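Local coordinates for malonyl CoA-acyl carrier protein transacylase (Clostridium perfringens, PDB 3PTW) that probably catalyses transfer of the malonyl group from malonyl-CoA to acyl carrier protein, a step that supplies building blocks for fatty acid synthesis, at residues A[152-156]-A[168-174]; A[268-274]-A[290-296]. All coordinates share one frame; numbering follows the deposited sequence.

Interaction 1: residues A[152-156]-A[168-174]; sequences YGIVE and ISGELVA
Ala-174 is the main bump of this contact. Its methyl CB sits in a hollow formed by the backbone of 152-154, 3.4 Å from Gly-153 O and 3.6 Å from Tyr-152 O. Tyr-152 CB flanks it, and Val-173 CG1 rests beside Tyr-152 O at 3.5 Å. The other bump is the carboxylate of Glu-171. Its CG lies anti to the carbonyl carbon (chi1 -55°), and the chain runs extended from there to the backbone at Gly-153 and Ile-154. Glu-171 OE1 accepts a nearly straight bond from Ile-154 N at 2.7 Å, on its anti side and 22° out of the carboxylate plane. Glu-171 OE1 also lies against Gly-153 CA at 3.3 Å, a close approach to a residue without a side chain. Ile-154 O takes Glu-171 N in return, so the two residues are tied twice. Ile-154 O also receives a CA-H...O contact from Gly-170 CA at 3.0 Å, so the carbonyl lies over the bare glycine. Beyond the glycine, Glu-156 and Ser-169 form an antiparallel hydrogen-bonded pair. On the Val-155 face, CG2 of Val-155 meets Ile-168 CD1 at 3.9 Å, the two side chains crossing at a slant. The contact closes the open end of the beta hairpin 155-162/165-169. Helix 139-149 packs on Val-155 and Ile-168, strand 129-135 lies beside 165-169, and helix 172-184 starts just after Glu-171.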
loop_
_atom_site.group_PDB
_atom_site.type_symbol
_atom_site.label_atom_id
_atom_site.label_comp_id
_atom_site.label_asym_id
_atom_site.label_seq_id
_atom_site.Cartn_x
_atom_site.Cartn_y
_atom_site.Cartn_z
ATOM N N TYR A 152 24.076 13.655 11.118
ATOM C CA TYR A 152 23.294 13.859 12.339
ATOM C C TYR A 152 22.543 12.598 12.711
ATOM O O TYR A 152 21.850 12.543 13.736
ATOM C CB TYR A 152 22.345 15.052 12.191
ATOM C CG TYR A 152 23.076 16.360 11.999
ATOM C CD1 TYR A 152 23.627 17.043 13.094
ATOM C CD2 TYR A 152 23.243 16.910 10.726
ATOM C CE1 TYR A 152 24.310 18.244 12.928
ATOM C CE2 TYR A 152 23.933 18.120 10.545
ATOM C CZ TYR A 152 24.458 18.777 11.647
ATOM O OH TYR A 152 25.133 19.968 11.485
ATOM N N GLY A 153 22.699 11.581 11.876
ATOM C CA GLY A 153 22.028 10.308 12.078
ATOM C C GLY A 153 21.285 9.868 10.837
ATOM O O GLY A 153 21.332 10.546 9.798
ATOM N N ILE A 154 20.581 8.741 10.957
ATOM C CA ILE A 154 19.970 8.077 9.803
ATOM C C ILE A 154 18.808 8.835 9.170
ATOM O O ILE A 154 17.776 9.082 9.804
ATOM C CB ILE A 154 19.547 6.624 10.139
ATOM C CG1 ILE A 154 20.802 5.748 10.305
ATOM C CG2 ILE A 154 18.585 6.066 9.058
ATOM C CD1 ILE A 154 20.568 4.441 11.022
ATOM N N VAL A 155 18.993 9.202 7.907
ATOM C CA VAL A 155 17.895 9.695 7.078
ATOM C C VAL A 155 18.018 9.109 5.666
ATOM O O VAL A 155 19.090 9.132 5.048
ATOM C CB VAL A 155 17.802 11.250 7.099
ATOM C CG1 VAL A 155 19.182 11.873 6.997
ATOM C CG2 VAL A 155 16.863 11.780 6.028
ATOM N N GLU A 156 16.909 8.568 5.182
ATOM C CA GLU A 156 16.860 7.857 3.919
ATOM C C GLU A 156 15.517 8.162 3.246
ATOM O O GLU A 156 14.551 8.541 3.922
ATOM C CB GLU A 156 17.010 6.337 4.171
ATOM C CG GLU A 156 18.342 5.909 4.852
ATOM C CD GLU A 156 18.461 4.398 5.105
ATOM O OE1 GLU A 156 17.495 3.652 4.825
ATOM O OE2 GLU A 156 19.527 3.950 5.596
ATOM N N ILE A 168 10.585 11.002 3.610
ATOM C CA ILE A 168 11.855 10.514 4.154
ATOM C C ILE A 168 11.673 10.007 5.578
ATOM O O ILE A 168 10.802 10.481 6.308
ATOM C CB ILE A 168 12.956 11.596 4.104
ATOM C CG1 ILE A 168 12.572 12.847 4.923
ATOM C CG2 ILE A 168 13.281 11.935 2.648
ATOM C CD1 ILE A 168 13.707 13.915 5.049
ATOM N N SER A 169 12.495 9.047 5.987
ATOM C CA SER A 169 12.391 8.525 7.357
ATOM C C SER A 169 13.763 8.246 7.955
ATOM O O SER A 169 14.783 8.239 7.247
ATOM C CB SER A 169 11.491 7.278 7.411
ATOM O OG SER A 169 12.157 6.167 6.862
ATOM N N GLY A 170 13.787 8.031 9.262
ATOM C CA GLY A 170 15.046 7.862 9.967
ATOM C C GLY A 170 14.946 8.359 11.395
ATOM O O GLY A 170 13.852 8.411 11.965
ATOM N N GLU A 171 16.080 8.730 11.976
ATOM C CA GLU A 171 16.081 9.190 13.362
ATOM C C GLU A 171 15.543 10.600 13.451
ATOM O O GLU A 171 15.884 11.449 12.634
ATOM C CB GLU A 171 17.481 9.139 13.957
ATOM C CG GLU A 171 18.121 7.783 13.848
ATOM C CD GLU A 171 19.514 7.800 14.365
ATOM O OE1 GLU A 171 20.451 7.805 13.539
ATOM O OE2 GLU A 171 19.677 7.860 15.594
ATOM N N LEU A 172 14.704 10.828 14.463
ATOM C CA LEU A 172 14.029 12.108 14.667
ATOM C C LEU A 172 15.000 13.261 14.755
ATOM O O LEU A 172 14.756 14.336 14.221
ATOM C CB LEU A 172 13.189 12.073 15.947
ATOM C CG LEU A 172 11.893 11.264 15.886
ATOM C CD1 LEU A 172 11.109 11.477 17.152
ATOM C CD2 LEU A 172 11.053 11.642 14.667
ATOM N N VAL A 173 16.119 13.019 15.421
ATOM C CA VAL A 173 17.107 14.044 15.607
ATOM C C VAL A 173 17.731 14.458 14.256
ATOM O O VAL A 173 17.955 15.649 14.008
ATOM C CB VAL A 173 18.118 13.599 16.721
ATOM C CG1 VAL A 173 19.356 12.927 16.142
ATOM C CG2 VAL A 173 18.459 14.748 17.614
ATOM N N ALA A 174 17.952 13.488 13.363
ATOM C CA ALA A 174 18.470 13.779 12.016
ATOM C C ALA A 174 17.387 14.354 11.105
ATOM O O ALA A 174 17.653 15.252 10.301
ATOM C CB ALA A 174 19.087 12.540 11.392
#

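Interaction 2: residues A[268-274]-A[290-296]; sequences DTFIEIG and VTVLNVE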
loop_
_atom_site.group_PDB
_atom_site.type_symbol
_atom_site.label_atom_id
_atom_site.label_comp_id
_atom_site.label_asym_id
_atom_site.label_seq_id
_atom_site.Cartn_x
_atom_site.Cartn_y
_atom_site.Cartn_z
ATOM N N ASP A 268 -4.629 2.197 -18.992
ATOM C CA ASP A 268 -5.167 3.526 -19.208
ATOM C C ASP A 268 -6.294 3.813 -18.212
ATOM O O ASP A 268 -6.832 4.920 -18.181
ATOM C CB ASP A 268 -5.642 3.686 -20.664
ATOM C CG ASP A 268 -6.768 2.732 -21.031
ATOM O OD1 ASP A 268 -7.242 1.969 -20.162
ATOM O OD2 ASP A 268 -7.190 2.749 -22.207
ATOM N N THR A 269 -6.620 2.815 -17.390
ATOM C CA THR A 269 -7.696 2.927 -16.408
ATOM C C THR A 269 -7.268 2.310 -15.070
ATOM O O THR A 269 -7.022 1.115 -14.976
ATOM C CB THR A 269 -9.001 2.275 -16.924
ATOM O OG1 THR A 269 -9.213 2.637 -18.296
ATOM C CG2 THR A 269 -10.210 2.708 -16.095
ATOM N N PHE A 270 -7.146 3.154 -14.052
ATOM C CA PHE A 270 -6.754 2.720 -12.719
ATOM C C PHE A 270 -7.961 2.658 -11.809
ATOM O O PHE A 270 -8.756 3.595 -11.743
ATOM C CB PHE A 270 -5.709 3.657 -12.128
ATOM C CG PHE A 270 -4.379 3.566 -12.796
ATOM C CD1 PHE A 270 -3.429 2.649 -12.358
ATOM C CD2 PHE A 270 -4.073 4.385 -13.874
ATOM C CE1 PHE A 270 -2.179 2.566 -12.974
ATOM C CE2 PHE A 270 -2.817 4.307 -14.502
ATOM C CZ PHE A 270 -1.876 3.399 -14.045
ATOM N N ILE A 271 -8.101 1.528 -11.133
ATOM C CA ILE A 271 -9.150 1.348 -10.144
ATOM C C ILE A 271 -8.481 1.131 -8.795
ATOM O O ILE A 271 -7.858 0.086 -8.579
ATOM C CB ILE A 271 -10.034 0.119 -10.436
ATOM C CG1 ILE A 271 -10.388 0.019 -11.929
ATOM C CG2 ILE A 271 -11.249 0.102 -9.490
ATOM C CD1 ILE A 271 -11.645 0.733 -12.359
ATOM N N GLU A 272 -8.613 2.119 -7.907
ATOM C CA GLU A 272 -8.177 1.986 -6.523
ATOM C C GLU A 272 -9.202 1.150 -5.762
ATOM O O GLU A 272 -10.382 1.440 -5.785
ATOM C CB GLU A 272 -7.998 3.362 -5.879
ATOM C CG GLU A 272 -7.669 3.353 -4.386
ATOM C CD GLU A 272 -7.079 4.680 -3.924
ATOM O OE1 GLU A 272 -7.421 5.719 -4.532
ATOM O OE2 GLU A 272 -6.270 4.695 -2.951
ATOM N N ILE A 273 -8.736 0.095 -5.111
ATOM C CA ILE A 273 -9.619 -0.842 -4.428
ATOM C C ILE A 273 -9.287 -0.885 -2.949
ATOM O O ILE A 273 -8.149 -1.170 -2.564
ATOM C CB ILE A 273 -9.522 -2.249 -5.049
ATOM C CG1 ILE A 273 -10.064 -2.222 -6.487
ATOM C CG2 ILE A 273 -10.248 -3.292 -4.171
ATOM C CD1 ILE A 273 -9.751 -3.479 -7.294
ATOM N N GLY A 274 -10.287 -0.590 -2.125
ATOM C CA GLY A 274 -10.116 -0.573 -0.678
ATOM C C GLY A 274 -10.456 0.793 -0.122
ATOM O O GLY A 274 -11.031 1.621 -0.842
ATOM N N VAL A 290 -4.898 9.537 -17.973
ATOM C CA VAL A 290 -5.495 8.236 -17.682
ATOM C C VAL A 290 -6.770 8.382 -16.854
ATOM O O VAL A 290 -6.925 9.343 -16.088
ATOM C CB VAL A 290 -4.495 7.297 -16.961
ATOM C CG1 VAL A 290 -3.250 7.103 -17.811
ATOM C CG2 VAL A 290 -4.123 7.841 -15.583
ATOM N N THR A 291 -7.671 7.421 -17.009
ATOM C CA THR A 291 -8.872 7.379 -16.210
ATOM C C THR A 291 -8.547 6.792 -14.833
ATOM O O THR A 291 -7.866 5.766 -14.705
ATOM C CB THR A 291 -9.968 6.565 -16.901
ATOM O OG1 THR A 291 -10.191 7.090 -18.220
ATOM C CG2 THR A 291 -11.256 6.628 -16.108
ATOM N N VAL A 292 -9.039 7.460 -13.804
ATOM C CA VAL A 292 -8.769 7.056 -12.452
ATOM C C VAL A 292 -10.105 6.892 -11.744
ATOM O O VAL A 292 -10.932 7.805 -11.761
ATOM C CB VAL A 292 -7.878 8.097 -11.732
ATOM C CG1 VAL A 292 -7.829 7.809 -10.247
ATOM C CG2 VAL A 292 -6.473 8.097 -12.308
ATOM N N LEU A 293 -10.315 5.713 -11.156
ATOM C CA LEU A 293 -11.536 5.398 -10.430
ATOM C C LEU A 293 -11.200 4.735 -9.106
ATOM O O LEU A 293 -10.043 4.366 -8.868
ATOM C CB LEU A 293 -12.449 4.486 -11.268
ATOM C CG LEU A 293 -12.813 4.954 -12.681
ATOM C CD1 LEU A 293 -13.405 3.802 -13.490
ATOM C CD2 LEU A 293 -13.769 6.158 -12.664
ATOM N N ASN A 294 -12.200 4.596 -8.239
ATOM C CA ASN A 294 -12.001 3.942 -6.946
ATOM C C ASN A 294 -13.268 3.247 -6.471
ATOM O O ASN A 294 -14.385 3.664 -6.820
ATOM C CB ASN A 294 -11.490 4.924 -5.877
ATOM C CG ASN A 294 -12.601 5.803 -5.303
ATOM O OD1 ASN A 294 -12.936 6.831 -5.879
ATOM N ND2 ASN A 294 -13.188 5.384 -4.176
ATOM N N VAL A 295 -13.091 2.165 -5.711
ATOM C CA VAL A 295 -14.210 1.506 -5.026
ATOM C C VAL A 295 -13.872 1.282 -3.553
ATOM O O VAL A 295 -12.894 0.613 -3.237
ATOM C CB VAL A 295 -14.631 0.142 -5.674
ATOM C CG1 VAL A 295 -15.991 -0.287 -5.146
ATOM C CG2 VAL A 295 -14.672 0.215 -7.211
ATOM N N GLU A 296 -14.677 1.870 -2.671
ATOM C CA GLU A 296 -14.600 1.651 -1.217
ATOM C C GLU A 296 -15.991 1.454 -0.604
ATOM O O GLU A 296 -16.116 0.979 0.518
ATOM C CB GLU A 296 -13.867 2.811 -0.507
ATOM C CG GLU A 296 -14.613 4.172 -0.449
ATOM C CD GLU A 296 -13.801 5.279 0.255
ATOM O OE1 GLU A 296 -13.354 5.077 1.409
ATOM O OE2 GLU A 296 -13.605 6.354 -0.352
HETATM O O HOH W 1 -11.540 3.467 -2.805
#
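Phe-270 O accepts the shortest of the cross-strand bonds, 2.7 Å from Leu-293 N. Phe-270 O also receives a CA-H...O contact from Val-292 CA at 3.5 Å. The bond belongs to a ladder of six between segments 268-274 and 290-296, along the parallel strands 269-273 and 291-295. The ladder starts at Thr-291 N to Asp-268 O and ends at Gly-274 N to Val-295 O. The axes of the two short strands come within 4.3 Å at their closest and diverge by 21°. On one face, Ile-271 and Leu-293 lie side by side, with their CD1 methyls 3.7 Å apart. Ile-271 CG2, anti to the backbone N, reaches Val-295 CG2 at 4.1 Å. On the other face, Val-290 CG2 sits at the edge of the Phe-270 ring, near its plane and 3.9 Å from CD2. Further along this face, CB of Glu-272 packs on CB of Asn-294, and the Glu-272 carboxylate is held by the backbone N atoms of Leu-279 and Ser-280. At the C-terminal end, a water donates to Gly-274 O and accepts from Asn-294 ND2. The pair forms a beta-alpha-beta unit with helix 278-286, which covers Phe-270 and Val-292. Helix 298-315 covers Leu-293 and Val-295, and strand 4-8 continues the sheet beyond 269-273.

The two interactions belong to different sheets of one acyl transferase domain. Both segments of interaction 1 precede those of interaction 2 along the chain. Their centres are 34 Å apart, their nearest atoms about 19 Å, and the centre of the chain falls between them. Interaction 1 is at the edge of the four-stranded antiparallel sheet. Interaction 2 forms the edge of the mixed six-stranded sheet, whose strand 86-89 leads into a probable nucleophile elbow at Ser-91. This fits the two-part architecture of malonyl transferases, a larger alpha/beta hydrolase-like part and a smaller ferredoxin-like part. Interaction 1 would then belong to the smaller part and interaction 2 to the larger.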